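Side-chain contacts in probable N-glycosylase/DNA lyase (Thermotoga maritima, PDB 3N0U), which is a probable N-glycosylase/DNA lyase, a mostly helical protein of the 8-oxoguanine DNA glycosylase family in the helix-hairpin-helix clan: residues K193-F198 / G203-Y208; D49-L54 / G78-P83; K117-G122 / R128-R133; A143-R148 / L155-K160. One frame throughout, in Å; residues are numbered along the deposited sequence. Where two conformers were deposited one is given.

Interaction 1: residues K193-F198 / G203-Y208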
loop_
_atom_site.group_PDB
_atom_site.type_symbol
_atom_site.label_atom_id
_atom_site.label_comp_id
_atom_site.label_asym_id
_atom_site.label_seq_id
_atom_site.Cartn_x
_atom_site.Cartn_y
_atom_site.Cartn_z
ATOM N N LYS A 193 10.621 -0.887 -14.691
ATOM C CA LYS A 193 11.892 -1.068 -15.373
ATOM C C LYS A 193 13.059 -0.780 -14.428
ATOM O O LYS A 193 14.099 -1.415 -14.530
ATOM C CB LYS A 193 11.973 -0.213 -16.639
ATOM C CG LYS A 193 11.010 -0.662 -17.742
ATOM C CD LYS A 193 11.033 0.317 -18.917
ATOM C CE LYS A 193 10.444 -0.294 -20.191
ATOM N NZ LYS A 193 8.997 -0.005 -20.377
ATOM N N VAL A 194 12.878 0.149 -13.492
ATOM C CA VAL A 194 13.920 0.434 -12.512
ATOM C C VAL A 194 14.058 -0.741 -11.546
ATOM O O VAL A 194 15.164 -1.159 -11.217
ATOM C CB VAL A 194 13.623 1.707 -11.710
ATOM C CG1 VAL A 194 14.741 1.979 -10.716
ATOM C CG2 VAL A 194 13.437 2.904 -12.659
ATOM N N ALA A 195 12.927 -1.286 -11.107
ATOM C CA ALA A 195 12.938 -2.438 -10.225
ATOM C C ALA A 195 13.646 -3.605 -10.898
ATOM O O ALA A 195 14.444 -4.297 -10.285
ATOM C CB ALA A 195 11.522 -2.827 -9.850
ATOM N N GLU A 196 13.364 -3.801 -12.175
ATOM C CA GLU A 196 13.979 -4.878 -12.934
ATOM C C GLU A 196 15.486 -4.683 -13.048
ATOM O O GLU A 196 16.247 -5.648 -12.927
ATOM C CB GLU A 196 13.350 -4.952 -14.327
ATOM C CG GLU A 196 13.778 -6.139 -15.137
ATOM C CD GLU A 196 12.990 -6.248 -16.436
ATOM O OE1 GLU A 196 12.876 -5.225 -17.156
ATOM O OE2 GLU A 196 12.465 -7.346 -16.722
ATOM N N ALA A 197 15.919 -3.438 -13.239
ATOM C CA ALA A 197 17.354 -3.126 -13.300
ATOM C C ALA A 197 18.055 -3.473 -11.989
ATOM O O ALA A 197 19.211 -3.880 -11.976
ATOM C CB ALA A 197 17.576 -1.659 -13.638
ATOM N N PHE A 198 17.334 -3.312 -10.890
ATOM C CA PHE A 198 17.850 -3.613 -9.564
ATOM C C PHE A 198 17.770 -5.119 -9.274
ATOM O O PHE A 198 18.470 -5.625 -8.413
ATOM C CB PHE A 198 17.009 -2.808 -8.563
ATOM C CG PHE A 198 17.503 -2.827 -7.143
ATOM C CD1 PHE A 198 18.658 -2.170 -6.795
ATOM C CD2 PHE A 198 16.760 -3.432 -6.154
ATOM C CE1 PHE A 198 19.104 -2.159 -5.465
ATOM C CE2 PHE A 198 17.184 -3.428 -4.835
ATOM C CZ PHE A 198 18.349 -2.772 -4.484
ATOM N N GLY A 203 6.847 -5.049 -5.926
ATOM C CA GLY A 203 6.301 -5.072 -4.582
ATOM C C GLY A 203 7.385 -5.023 -3.516
ATOM O O GLY A 203 7.234 -4.354 -2.476
ATOM N N LYS A 204 8.486 -5.739 -3.746
ATOM C CA LYS A 204 9.624 -5.689 -2.818
ATOM C C LYS A 204 10.463 -4.433 -3.021
ATOM O O LYS A 204 10.991 -3.863 -2.062
ATOM C CB LYS A 204 10.508 -6.929 -2.995
ATOM C CG LYS A 204 9.900 -8.161 -2.399
ATOM C CD LYS A 204 10.793 -9.363 -2.459
ATOM C CE LYS A 204 10.066 -10.569 -1.890
ATOM N NZ LYS A 204 10.895 -11.808 -1.990
ATOM N N PHE A 205 10.605 -4.018 -4.268
ATOM C CA PHE A 205 11.385 -2.827 -4.590
ATOM C C PHE A 205 10.852 -1.642 -3.802
ATOM O O PHE A 205 11.623 -0.836 -3.291
ATOM C CB PHE A 205 11.320 -2.538 -6.095
ATOM C CG PHE A 205 12.256 -1.471 -6.549
ATOM C CD1 PHE A 205 13.619 -1.618 -6.388
ATOM C CD2 PHE A 205 11.781 -0.316 -7.142
ATOM C CE1 PHE A 205 14.494 -0.632 -6.807
ATOM C CE2 PHE A 205 12.664 0.673 -7.576
ATOM C CZ PHE A 205 14.018 0.500 -7.407
ATOM N N ASP A 206 9.534 -1.545 -3.695
ATOM C CA ASP A 206 8.912 -0.468 -2.909
ATOM C C ASP A 206 9.487 -0.390 -1.496
ATOM O O ASP A 206 9.702 0.703 -0.958
ATOM C CB ASP A 206 7.403 -0.691 -2.802
ATOM C CG ASP A 206 6.725 0.342 -1.945
ATOM O OD1 ASP A 206 6.468 1.463 -2.447
ATOM O OD2 ASP A 206 6.432 0.026 -0.779
ATOM N N LEU A 207 9.709 -1.544 -0.874
ATOM C CA LEU A 207 10.236 -1.550 0.495
ATOM C C LEU A 207 11.685 -1.105 0.552
ATOM O O LEU A 207 12.085 -0.449 1.504
ATOM C CB LEU A 207 10.068 -2.908 1.146
ATOM C CG LEU A 207 8.612 -3.337 1.296
ATOM C CD1 LEU A 207 8.588 -4.705 1.941
ATOM C CD2 LEU A 207 7.819 -2.328 2.131
ATOM N N TYR A 208 12.470 -1.439 -0.464
ATOM C CA TYR A 208 13.831 -0.920 -0.524
ATOM C C TYR A 208 13.799 0.608 -0.681
ATOM O O TYR A 208 14.575 1.309 -0.040
ATOM C CB TYR A 208 14.628 -1.593 -1.651
ATOM C CG TYR A 208 15.012 -3.020 -1.348
ATOM C CD1 TYR A 208 16.104 -3.312 -0.553
ATOM C CD2 TYR A 208 14.295 -4.082 -1.882
ATOM C CE1 TYR A 208 16.464 -4.624 -0.284
ATOM C CE2 TYR A 208 14.641 -5.393 -1.610
ATOM C CZ TYR A 208 15.736 -5.650 -0.819
ATOM O OH TYR A 208 16.098 -6.929 -0.521
#
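A buried aromatic cluster joins the last turns of helix 181-198 to helix 202-214, F205 reaching across to V194, A195 and F198 while Y208 meets F198. The two short helical segments run nearly perpendicular, their directions 82° apart and their axes 9.8 Å from each other at closest. That spacing is filled by rings and small aliphatic groups, with no hydrogen bond across. The F205 ring lies flat against the backbone of the facing helix: A195 CA stands over its centre, 3.8 Å from the centroid, in a CH-pi contact, and A195 CB lies 3.6 Å from F205 CG. With CG anti to the backbone N (chi1 -171°), F205 stretches out far enough for its CZ to come within 3.7 Å of V194 CG1. At the rim of this ring, near its plane, sits F198 CD2, 3.6 Å from F205 CD1; the two ring planes lie oblique to each other. F198 then turns its own edge toward the face of Y208 in a T-shaped pair, planes at 65° and centroids 5.6 Å apart, CE2 leading and displaced toward the rim. The long helix 13-44 borders the cluster, with L20 and E21 against F198, K28 against Y208, and R24 making a cation-pi contact with F198 and a hydrogen bond to its carbonyl.

Interaction 2: residues D49-L54 / G78-P83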
loop_
_atom_site.group_PDB
_atom_site.type_symbol
_atom_site.label_atom_id
_atom_site.label_comp_id
_atom_site.label_asym_id
_atom_site.label_seq_id
_atom_site.Cartn_x
_atom_site.Cartn_y
_atom_site.Cartn_z
ATOM N N ASP A 49 -9.591 -10.983 8.020
ATOM C CA ASP A 49 -8.190 -10.574 8.063
ATOM C C ASP A 49 -7.859 -9.653 6.869
ATOM O O ASP A 49 -7.145 -8.637 6.985
ATOM C CB ASP A 49 -7.264 -11.794 7.986
ATOM C CG ASP A 49 -7.330 -12.691 9.211
ATOM O OD1 ASP A 49 -7.699 -12.209 10.311
ATOM O OD2 ASP A 49 -6.976 -13.899 9.068
ATOM N N LEU A 50 -8.350 -10.022 5.698
ATOM C CA LEU A 50 -8.097 -9.228 4.511
ATOM C C LEU A 50 -8.811 -7.882 4.626
ATOM O O LEU A 50 -8.285 -6.853 4.215
ATOM C CB LEU A 50 -8.576 -9.974 3.262
ATOM C CG LEU A 50 -7.780 -11.239 2.932
ATOM C CD1 LEU A 50 -8.456 -11.987 1.830
ATOM C CD2 LEU A 50 -6.366 -10.885 2.521
ATOM N N PHE A 51 -10.006 -7.884 5.199
ATOM C CA PHE A 51 -10.749 -6.646 5.378
ATOM C C PHE A 51 -10.010 -5.668 6.294
ATOM O O PHE A 51 -10.030 -4.449 6.083
ATOM C CB PHE A 51 -12.147 -6.911 5.955
ATOM C CG PHE A 51 -13.010 -5.696 5.938
ATOM C CD1 PHE A 51 -13.138 -4.894 7.061
ATOM C CD2 PHE A 51 -13.618 -5.300 4.763
ATOM C CE1 PHE A 51 -13.922 -3.754 7.022
ATOM C CE2 PHE A 51 -14.369 -4.159 4.716
ATOM C CZ PHE A 51 -14.519 -3.383 5.841
ATOM N N CYS A 52 -9.357 -6.190 7.314
ATOM C CA CYS A 52 -8.618 -5.313 8.210
ATOM C C CYS A 52 -7.422 -4.693 7.484
ATOM O O CYS A 52 -7.086 -3.532 7.726
ATOM C CB CYS A 52 -8.181 -6.061 9.459
ATOM S SG CYS A 52 -9.563 -6.479 10.540
ATOM N N GLU A 53 -6.806 -5.436 6.582
ATOM C CA GLU A 53 -5.719 -4.888 5.785
ATOM C C GLU A 53 -6.239 -3.853 4.789
ATOM O O GLU A 53 -5.609 -2.839 4.553
ATOM C CB GLU A 53 -4.973 -5.987 5.043
ATOM C CG GLU A 53 -3.615 -5.535 4.501
ATOM C CD GLU A 53 -2.648 -5.179 5.618
ATOM O OE1 GLU A 53 -2.883 -5.560 6.793
ATOM O OE2 GLU A 53 -1.680 -4.467 5.336
ATOM N N LEU A 54 -7.391 -4.111 4.187
ATOM C CA LEU A 54 -7.997 -3.114 3.324
ATOM C C LEU A 54 -8.267 -1.830 4.121
ATOM O O LEU A 54 -8.036 -0.724 3.628
ATOM C CB LEU A 54 -9.297 -3.655 2.704
ATOM C CG LEU A 54 -9.956 -2.711 1.719
ATOM C CD1 LEU A 54 -9.088 -2.537 0.459
ATOM C CD2 LEU A 54 -11.335 -3.249 1.364
ATOM N N GLY A 78 -12.727 -4.544 15.087
ATOM C CA GLY A 78 -13.678 -3.446 15.134
ATOM C C GLY A 78 -13.956 -2.891 13.741
ATOM O O GLY A 78 -15.027 -2.356 13.472
ATOM N N PHE A 79 -12.990 -2.994 12.835
ATOM C CA PHE A 79 -13.236 -2.538 11.469
ATOM C C PHE A 79 -14.412 -3.281 10.844
ATOM O O PHE A 79 -15.089 -2.750 9.977
ATOM C CB PHE A 79 -12.020 -2.745 10.575
ATOM C CG PHE A 79 -10.846 -1.869 10.919
ATOM C CD1 PHE A 79 -11.000 -0.499 11.070
ATOM C CD2 PHE A 79 -9.598 -2.425 11.117
ATOM C CE1 PHE A 79 -9.918 0.314 11.374
ATOM C CE2 PHE A 79 -8.521 -1.637 11.429
ATOM C CZ PHE A 79 -8.681 -0.250 11.565
ATOM N N VAL A 80 -14.609 -4.530 11.261
ATOM C CA VAL A 80 -15.668 -5.374 10.726
ATOM C C VAL A 80 -17.012 -5.106 11.394
ATOM O O VAL A 80 -18.048 -5.061 10.713
ATOM C CB VAL A 80 -15.314 -6.870 10.915
ATOM C CG1 VAL A 80 -16.449 -7.773 10.443
ATOM C CG2 VAL A 80 -14.057 -7.198 10.162
ATOM N N HIS A 81 -17.024 -4.925 12.716
ATOM C CA HIS A 81 -18.297 -4.963 13.417
ATOM C C HIS A 81 -18.764 -3.662 14.060
ATOM O O HIS A 81 -19.948 -3.549 14.381
ATOM C CB HIS A 81 -18.308 -6.102 14.458
ATOM C CG HIS A 81 -17.360 -5.893 15.599
ATOM N ND1 HIS A 81 -17.597 -4.983 16.613
ATOM C CD2 HIS A 81 -16.178 -6.485 15.898
ATOM C CE1 HIS A 81 -16.592 -5.011 17.469
ATOM N NE2 HIS A 81 -15.723 -5.920 17.060
ATOM N N LEU A 82 -17.885 -2.692 14.283
ATOM C CA LEU A 82 -18.323 -1.505 15.015
ATOM C C LEU A 82 -19.286 -0.633 14.216
ATOM O O LEU A 82 -19.123 -0.459 13.010
ATOM C CB LEU A 82 -17.141 -0.631 15.426
ATOM C CG LEU A 82 -16.251 -1.163 16.543
ATOM C CD1 LEU A 82 -15.024 -0.284 16.680
ATOM C CD2 LEU A 82 -16.981 -1.187 17.869
ATOM N N PRO A 83 -20.278 -0.049 14.897
ATOM C CA PRO A 83 -21.095 0.946 14.191
ATOM C C PRO A 83 -20.283 2.165 13.831
ATOM O O PRO A 83 -19.264 2.430 14.455
ATOM C CB PRO A 83 -22.176 1.334 15.213
ATOM C CG PRO A 83 -22.065 0.383 16.303
ATOM C CD PRO A 83 -20.684 -0.190 16.299
#
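F51 and C52 on helix 47-59 pack against F79 and V80 of the single-turn helix 78-81, an apolar contact between a long helix and a short one in an all-helical fold. F51 meets F79 with the edge of its ring: CE1 lies 3.3 Å from F79 O, near the ring plane, and 4.2 Å from F79 CB. On the same ring, F51 CD1 meets V80 CG2 at 4.0 Å, the two side chains crossing at a slant. The carbonyl beside F51 is not left to the ring alone, since R110 donates a hydrogen bond to F79 O. C52 SG lies 4.1 Å from F79 CD2 in an edge-on sulfur-aromatic approach, but this holds for one of two modelled conformers of the cysteine and is therefore tentative. The F79 side chain also packs on S55 and L59. Such docking of a one-turn helix on a longer one is plain interhelical packing, here within the helical fold of this glycosylase family.

Interaction 3: residues K117-G122 / R128-R133; sequences KNLVKG and REFLVR. With NA (sodium ion), chain D.
The F130 ring meets both methyls of L119 along its CD1 side, with L119 CD1 approaching obliquely. F130 belongs to helix 124-134, the first helix of what the chain order and the glycine-rich turn into helix 140-148 identify as a helix-hairpin-helix motif; L119 comes from the preceding helix 116-121. L119 CD1 is 3.6 Å from F130 CD1 and 3.7 Å from F130 CE1, while L119 CD2 is 3.6 Å from F130 CD1, both branches of the leucine coming to that ring atom from the same side of the ring. The side chains cross at about a right angle. A chi1 of 175° carries the F130 ring out toward helix 116-121, and L131 adds CD2 at 4.0 Å from L119 CD1. The contact is small and purely apolar, with L119 as its one contributor from 117-122; close by, S127 OG is hydrogen-bonded to the carbonyl of L119. Further along, main-chain carbonyls of V132, A135 and I138 bind the sodium ion, a cation site formed by backbone oxygens at the hairpin. Two waters complete the five ligands of the ion, one also giving a weak hydrogen bond to R133 O, and V132 O lies 2.4 Å from the sodium.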
loop_
_atom_site.group_PDB
_atom_site.type_symbol
_atom_site.label_atom_id
_atom_site.label_comp_id
_atom_site.label_asym_id
_atom_site.label_seq_id
_atom_site.Cartn_x
_atom_site.Cartn_y
_atom_site.Cartn_z
ATOM N N LYS A 117 -11.032 -12.779 -0.679
ATOM C CA LYS A 117 -10.120 -13.902 -0.912
ATOM C C LYS A 117 -9.958 -14.125 -2.413
ATOM O O LYS A 117 -8.851 -14.312 -2.915
ATOM C CB LYS A 117 -10.604 -15.191 -0.233
ATOM C CG LYS A 117 -10.462 -15.158 1.290
ATOM C CD LYS A 117 -10.839 -16.478 1.946
ATOM C CE LYS A 117 -9.801 -17.553 1.691
ATOM N NZ LYS A 117 -10.180 -18.835 2.349
ATOM N N ASN A 118 -11.065 -14.083 -3.141
ATOM C CA ASN A 118 -10.994 -14.261 -4.574
ATOM C C ASN A 118 -10.227 -13.102 -5.231
ATOM O O ASN A 118 -9.416 -13.326 -6.115
ATOM C CB ASN A 118 -12.395 -14.405 -5.156
ATOM C CG ASN A 118 -12.375 -14.736 -6.631
ATOM O OD1 ASN A 118 -12.109 -13.875 -7.463
ATOM N ND2 ASN A 118 -12.652 -15.988 -6.964
ATOM N N LEU A 119 -10.448 -11.870 -4.771
ATOM C CA LEU A 119 -9.757 -10.719 -5.353
ATOM C C LEU A 119 -8.259 -10.860 -5.186
ATOM O O LEU A 119 -7.492 -10.557 -6.093
ATOM C CB LEU A 119 -10.198 -9.398 -4.706
ATOM C CG LEU A 119 -11.482 -8.758 -5.201
ATOM C CD1 LEU A 119 -11.898 -7.665 -4.234
ATOM C CD2 LEU A 119 -11.307 -8.210 -6.603
ATOM N N VAL A 120 -7.834 -11.280 -4.006
ATOM C CA VAL A 120 -6.410 -11.321 -3.715
ATOM C C VAL A 120 -5.707 -12.410 -4.532
ATOM O O VAL A 120 -4.512 -12.313 -4.822
ATOM C CB VAL A 120 -6.171 -11.465 -2.202
ATOM C CG1 VAL A 120 -4.732 -11.814 -1.924
ATOM C CG2 VAL A 120 -6.593 -10.163 -1.528
ATOM N N LYS A 121 -6.470 -13.408 -4.965
ATOM C CA LYS A 121 -5.923 -14.515 -5.737
ATOM C C LYS A 121 -6.056 -14.282 -7.239
ATOM O O LYS A 121 -5.489 -15.032 -8.044
ATOM C CB LYS A 121 -6.648 -15.814 -5.366
ATOM C CG LYS A 121 -6.373 -16.295 -3.952
ATOM C CD LYS A 121 -4.980 -16.880 -3.836
ATOM C CE LYS A 121 -4.742 -17.467 -2.453
ATOM N NZ LYS A 121 -3.459 -18.219 -2.386
ATOM N N GLY A 122 -6.843 -13.277 -7.617
ATOM C CA GLY A 122 -7.129 -13.037 -9.018
ATOM C C GLY A 122 -6.004 -12.314 -9.735
ATOM O O GLY A 122 -4.954 -12.057 -9.152
ATOM N N ARG A 128 -7.078 -4.775 -8.934
ATOM C CA ARG A 128 -6.854 -3.374 -8.609
ATOM C C ARG A 128 -7.943 -2.502 -9.242
ATOM O O ARG A 128 -8.460 -1.600 -8.593
ATOM C CB ARG A 128 -5.467 -2.910 -9.070
ATOM C CG ARG A 128 -5.310 -1.393 -9.010
ATOM C CD ARG A 128 -3.857 -0.997 -9.107
ATOM N NE ARG A 128 -3.330 -1.331 -10.416
ATOM C CZ ARG A 128 -2.051 -1.321 -10.747
ATOM N NH1 ARG A 128 -1.135 -1.006 -9.853
ATOM N NH2 ARG A 128 -1.700 -1.624 -11.985
ATOM N N GLU A 129 -8.308 -2.785 -10.495
ATOM C CA GLU A 129 -9.360 -2.031 -11.175
ATOM C C GLU A 129 -10.655 -2.124 -10.371
ATOM O O GLU A 129 -11.370 -1.144 -10.197
ATOM C CB GLU A 129 -9.604 -2.571 -12.591
ATOM C CG GLU A 129 -8.538 -2.175 -13.598
ATOM C CD GLU A 129 -8.747 -2.822 -14.974
ATOM O OE1 GLU A 129 -9.794 -3.470 -15.191
ATOM O OE2 GLU A 129 -7.847 -2.687 -15.834
ATOM N N PHE A 130 -10.957 -3.322 -9.897
ATOM C CA PHE A 130 -12.168 -3.540 -9.112
ATOM C C PHE A 130 -12.198 -2.699 -7.855
ATOM O O PHE A 130 -13.200 -2.088 -7.537
ATOM C CB PHE A 130 -12.320 -5.007 -8.730
ATOM C CG PHE A 130 -13.495 -5.259 -7.827
ATOM C CD1 PHE A 130 -13.353 -5.194 -6.452
ATOM C CD2 PHE A 130 -14.748 -5.501 -8.360
ATOM C CE1 PHE A 130 -14.441 -5.398 -5.618
ATOM C CE2 PHE A 130 -15.846 -5.710 -7.527
ATOM C CZ PHE A 130 -15.691 -5.654 -6.162
ATOM N N LEU A 131 -11.088 -2.677 -7.136
ATOM C CA LEU A 131 -11.025 -1.955 -5.884
ATOM C C LEU A 131 -11.093 -0.460 -6.118
ATOM O O LEU A 131 -11.727 0.253 -5.355
ATOM C CB LEU A 131 -9.740 -2.316 -5.143
ATOM C CG LEU A 131 -9.702 -3.730 -4.585
ATOM C CD1 LEU A 131 -8.281 -4.074 -4.185
ATOM C CD2 LEU A 131 -10.686 -3.910 -3.409
ATOM N N VAL A 132 -10.421 0.031 -7.146
ATOM C CA VAL A 132 -10.520 1.444 -7.473
ATOM C C VAL A 132 -11.972 1.843 -7.693
ATOM O O VAL A 132 -12.438 2.873 -7.187
ATOM C CB VAL A 132 -9.697 1.793 -8.715
ATOM C CG1 VAL A 132 -9.974 3.216 -9.153
ATOM C CG2 VAL A 132 -8.215 1.632 -8.419
ATOM N N ARG A 133 -12.710 1.035 -8.435
ATOM C CA ARG A 133 -14.082 1.405 -8.749
ATOM C C ARG A 133 -15.052 1.207 -7.577
ATOM O O ARG A 133 -16.010 1.976 -7.424
ATOM C CB ARG A 133 -14.593 0.628 -9.966
ATOM C CG ARG A 133 -16.011 1.042 -10.389
ATOM C CD ARG A 133 -16.470 0.328 -11.633
ATOM N NE ARG A 133 -15.517 0.506 -12.718
ATOM C CZ ARG A 133 -15.534 1.515 -13.587
ATOM N NH1 ARG A 133 -16.465 2.460 -13.504
ATOM N NH2 ARG A 133 -14.613 1.576 -14.542
HETATM NA NA NA D . -12.371 3.268 -4.875
HETATM O O HOH W 1 -14.929 3.850 -5.258
HETATM O O HOH W 2 -11.957 5.642 -4.138
#

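Interaction 4: residues A143-R148 / L155-K160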
loop_
_atom_site.group_PDB
_atom_site.type_symbol
_atom_site.label_atom_id
_atom_site.label_comp_id
_atom_site.label_asym_id
_atom_site.label_seq_id
_atom_site.Cartn_x
_atom_site.Cartn_y
_atom_site.Cartn_z
ATOM N N ALA A 143 -5.169 0.761 -3.683
ATOM C CA ALA A 143 -5.496 -0.580 -4.161
ATOM C C ALA A 143 -4.214 -1.367 -4.411
ATOM O O ALA A 143 -4.124 -2.561 -4.076
ATOM C CB ALA A 143 -6.298 -0.507 -5.438
ATOM N N SER A 144 -3.216 -0.719 -5.002
ATOM C CA SER A 144 -1.912 -1.351 -5.178
ATOM C C SER A 144 -1.301 -1.750 -3.852
ATOM O O SER A 144 -0.742 -2.828 -3.716
ATOM C CB SER A 144 -0.966 -0.401 -5.894
ATOM O OG SER A 144 -1.533 0.017 -7.128
ATOM N N HIS A 145 -1.422 -0.858 -2.886
ATOM C CA HIS A 145 -0.909 -1.059 -1.544
ATOM C C HIS A 145 -1.545 -2.270 -0.868
ATOM O O HIS A 145 -0.835 -3.127 -0.325
ATOM C CB HIS A 145 -1.198 0.209 -0.748
ATOM C CG HIS A 145 -0.518 0.279 0.575
ATOM N ND1 HIS A 145 -0.740 1.317 1.451
ATOM C CD2 HIS A 145 0.396 -0.527 1.166
ATOM C CE1 HIS A 145 -0.005 1.143 2.536
ATOM N NE2 HIS A 145 0.694 0.030 2.388
ATOM N N PHE A 146 -2.877 -2.336 -0.907
ATOM C CA PHE A 146 -3.600 -3.468 -0.342
ATOM C C PHE A 146 -3.123 -4.781 -0.979
ATOM O O PHE A 146 -2.792 -5.750 -0.278
ATOM C CB PHE A 146 -5.115 -3.297 -0.543
ATOM C CG PHE A 146 -5.924 -4.540 -0.244
ATOM C CD1 PHE A 146 -6.084 -4.980 1.048
ATOM C CD2 PHE A 146 -6.498 -5.251 -1.264
ATOM C CE1 PHE A 146 -6.811 -6.110 1.318
ATOM C CE2 PHE A 146 -7.219 -6.393 -1.000
ATOM C CZ PHE A 146 -7.372 -6.815 0.299
ATOM N N LEU A 147 -3.106 -4.832 -2.300
ATOM C CA LEU A 147 -2.729 -6.071 -2.971
ATOM C C LEU A 147 -1.294 -6.486 -2.622
ATOM O O LEU A 147 -1.023 -7.645 -2.283
ATOM C CB LEU A 147 -2.973 -5.960 -4.481
ATOM C CG LEU A 147 -4.471 -5.912 -4.847
ATOM C CD1 LEU A 147 -4.670 -5.478 -6.282
ATOM C CD2 LEU A 147 -5.140 -7.268 -4.596
ATOM N N ARG A 148 -0.371 -5.537 -2.637
ATOM C CA ARG A 148 0.999 -5.823 -2.262
ATOM C C ARG A 148 1.071 -6.395 -0.843
ATOM O O ARG A 148 1.836 -7.336 -0.581
ATOM C CB ARG A 148 1.823 -4.533 -2.362
ATOM C CG ARG A 148 3.334 -4.722 -2.352
ATOM C CD ARG A 148 3.928 -5.017 -0.960
ATOM N NE ARG A 148 3.594 -4.018 0.047
ATOM C CZ ARG A 148 4.292 -2.913 0.279
ATOM N NH1 ARG A 148 5.349 -2.621 -0.447
ATOM N NH2 ARG A 148 3.895 -2.066 1.219
ATOM N N LEU A 155 2.871 -5.035 -8.623
ATOM C CA LEU A 155 2.322 -3.665 -8.647
ATOM C C LEU A 155 3.176 -2.673 -7.873
ATOM O O LEU A 155 3.731 -3.014 -6.844
ATOM C CB LEU A 155 0.907 -3.649 -8.055
ATOM C CG LEU A 155 -0.093 -4.645 -8.667
ATOM C CD1 LEU A 155 -1.471 -4.444 -8.003
ATOM C CD2 LEU A 155 -0.167 -4.497 -10.204
ATOM N N ALA A 156 3.292 -1.455 -8.399
ATOM C CA ALA A 156 3.918 -0.352 -7.680
ATOM C C ALA A 156 2.919 0.423 -6.854
ATOM O O ALA A 156 1.737 0.538 -7.218
ATOM C CB ALA A 156 4.572 0.600 -8.655
ATOM N N ILE A 157 3.410 0.985 -5.753
ATOM C CA ILE A 157 2.622 1.861 -4.898
ATOM C C ILE A 157 3.166 3.274 -5.071
ATOM O O ILE A 157 4.160 3.663 -4.452
ATOM C CB ILE A 157 2.706 1.431 -3.419
ATOM C CG1 ILE A 157 2.316 -0.044 -3.275
ATOM C CG2 ILE A 157 1.808 2.293 -2.575
ATOM C CD1 ILE A 157 2.766 -0.650 -1.928
ATOM N N LEU A 158 2.491 4.052 -5.905
ATOM C CA LEU A 158 2.983 5.367 -6.283
ATOM C C LEU A 158 2.478 6.438 -5.330
ATOM O O LEU A 158 1.591 7.225 -5.663
ATOM C CB LEU A 158 2.595 5.672 -7.736
ATOM C CG LEU A 158 3.130 4.658 -8.751
ATOM C CD1 LEU A 158 2.620 4.953 -10.175
ATOM C CD2 LEU A 158 4.679 4.613 -8.733
ATOM N N ASP A 159 3.071 6.470 -4.143
ATOM C CA ASP A 159 2.721 7.479 -3.174
ATOM C C ASP A 159 3.639 8.677 -3.316
ATOM O O ASP A 159 4.490 8.710 -4.194
ATOM C CB ASP A 159 2.732 6.919 -1.756
ATOM C CG ASP A 159 4.091 6.463 -1.310
ATOM O OD1 ASP A 159 4.156 5.769 -0.273
ATOM O OD2 ASP A 159 5.089 6.786 -1.973
ATOM N N LYS A 160 3.444 9.681 -2.477
ATOM C CA LYS A 160 4.155 10.924 -2.671
ATOM C C LYS A 160 5.665 10.733 -2.546
ATOM O O LYS A 160 6.414 11.344 -3.291
ATOM C CB LYS A 160 3.640 12.008 -1.723
ATOM C CG LYS A 160 2.341 12.629 -2.211
ATOM C CD LYS A 160 2.078 13.986 -1.574
ATOM C CE LYS A 160 0.794 14.608 -2.113
ATOM N NZ LYS A 160 0.607 16.012 -1.657
#
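S144 on helix 140-148 and I157 in the irregular segment 155-160 bring their backbones to 5.6 Å between CA atoms, close enough for side chains to meet main chain. I157 does most of the touching. Its CD1 sits over the centre of one face of the R148 guanidinium, 3.4 Å above the plane and 3.5 Å from CZ, while its CG1 lies 3.8 Å from H145 CA. R148 presents that face because its chain folds back at chi2 (-77°) and chi3 (-55°), bringing the guanidinium beside the isoleucine. The charge has its own partners: NH1 forms a salt bridge with D206 and a hydrogen bond to the carbonyl of G203, which tie down the NH1 end of the group. Helix 140-148 is the second helix of the helix-hairpin-helix motif, and segment 155-160 packs along it on the way to helix 160-168. Nearer the start of segment 155-160, S144 CB is 3.2 Å from A156 O, a carbonyl that accepts a hydrogen bond from Y184 OH; the serine hydroxyl itself is engaged by W140 O and R128 NH1. L147 CD1 meets L155 CD1 at 3.8 Å. Beyond I157, L158 centres an inverse gamma turn, and D159, at the N-cap of helix 160-168, receives a hydrogen bond from V162 N through OD2.

Interaction 4 lies about 4 Å from the centre of the chain and touches the other three. Toward interaction 1, R148 NH1 and D206 OD2 form a salt bridge of 2.9 Å. Toward interaction 3, R128 NH1 is 2.9 Å from S144 OG, a probable hydrogen bond between the two helices of the helix-hairpin-helix motif, and L131 packs on F146. That same F146 meets L50 and L54 of interaction 2, whose L50 also packs on K117 and V120 of interaction 3. Interactions 1 and 2, centres about 30 Å apart, flank the chain's centre on opposite sides. The sodium belongs to interaction 3; the side chain of S144 is about 12 Å from it.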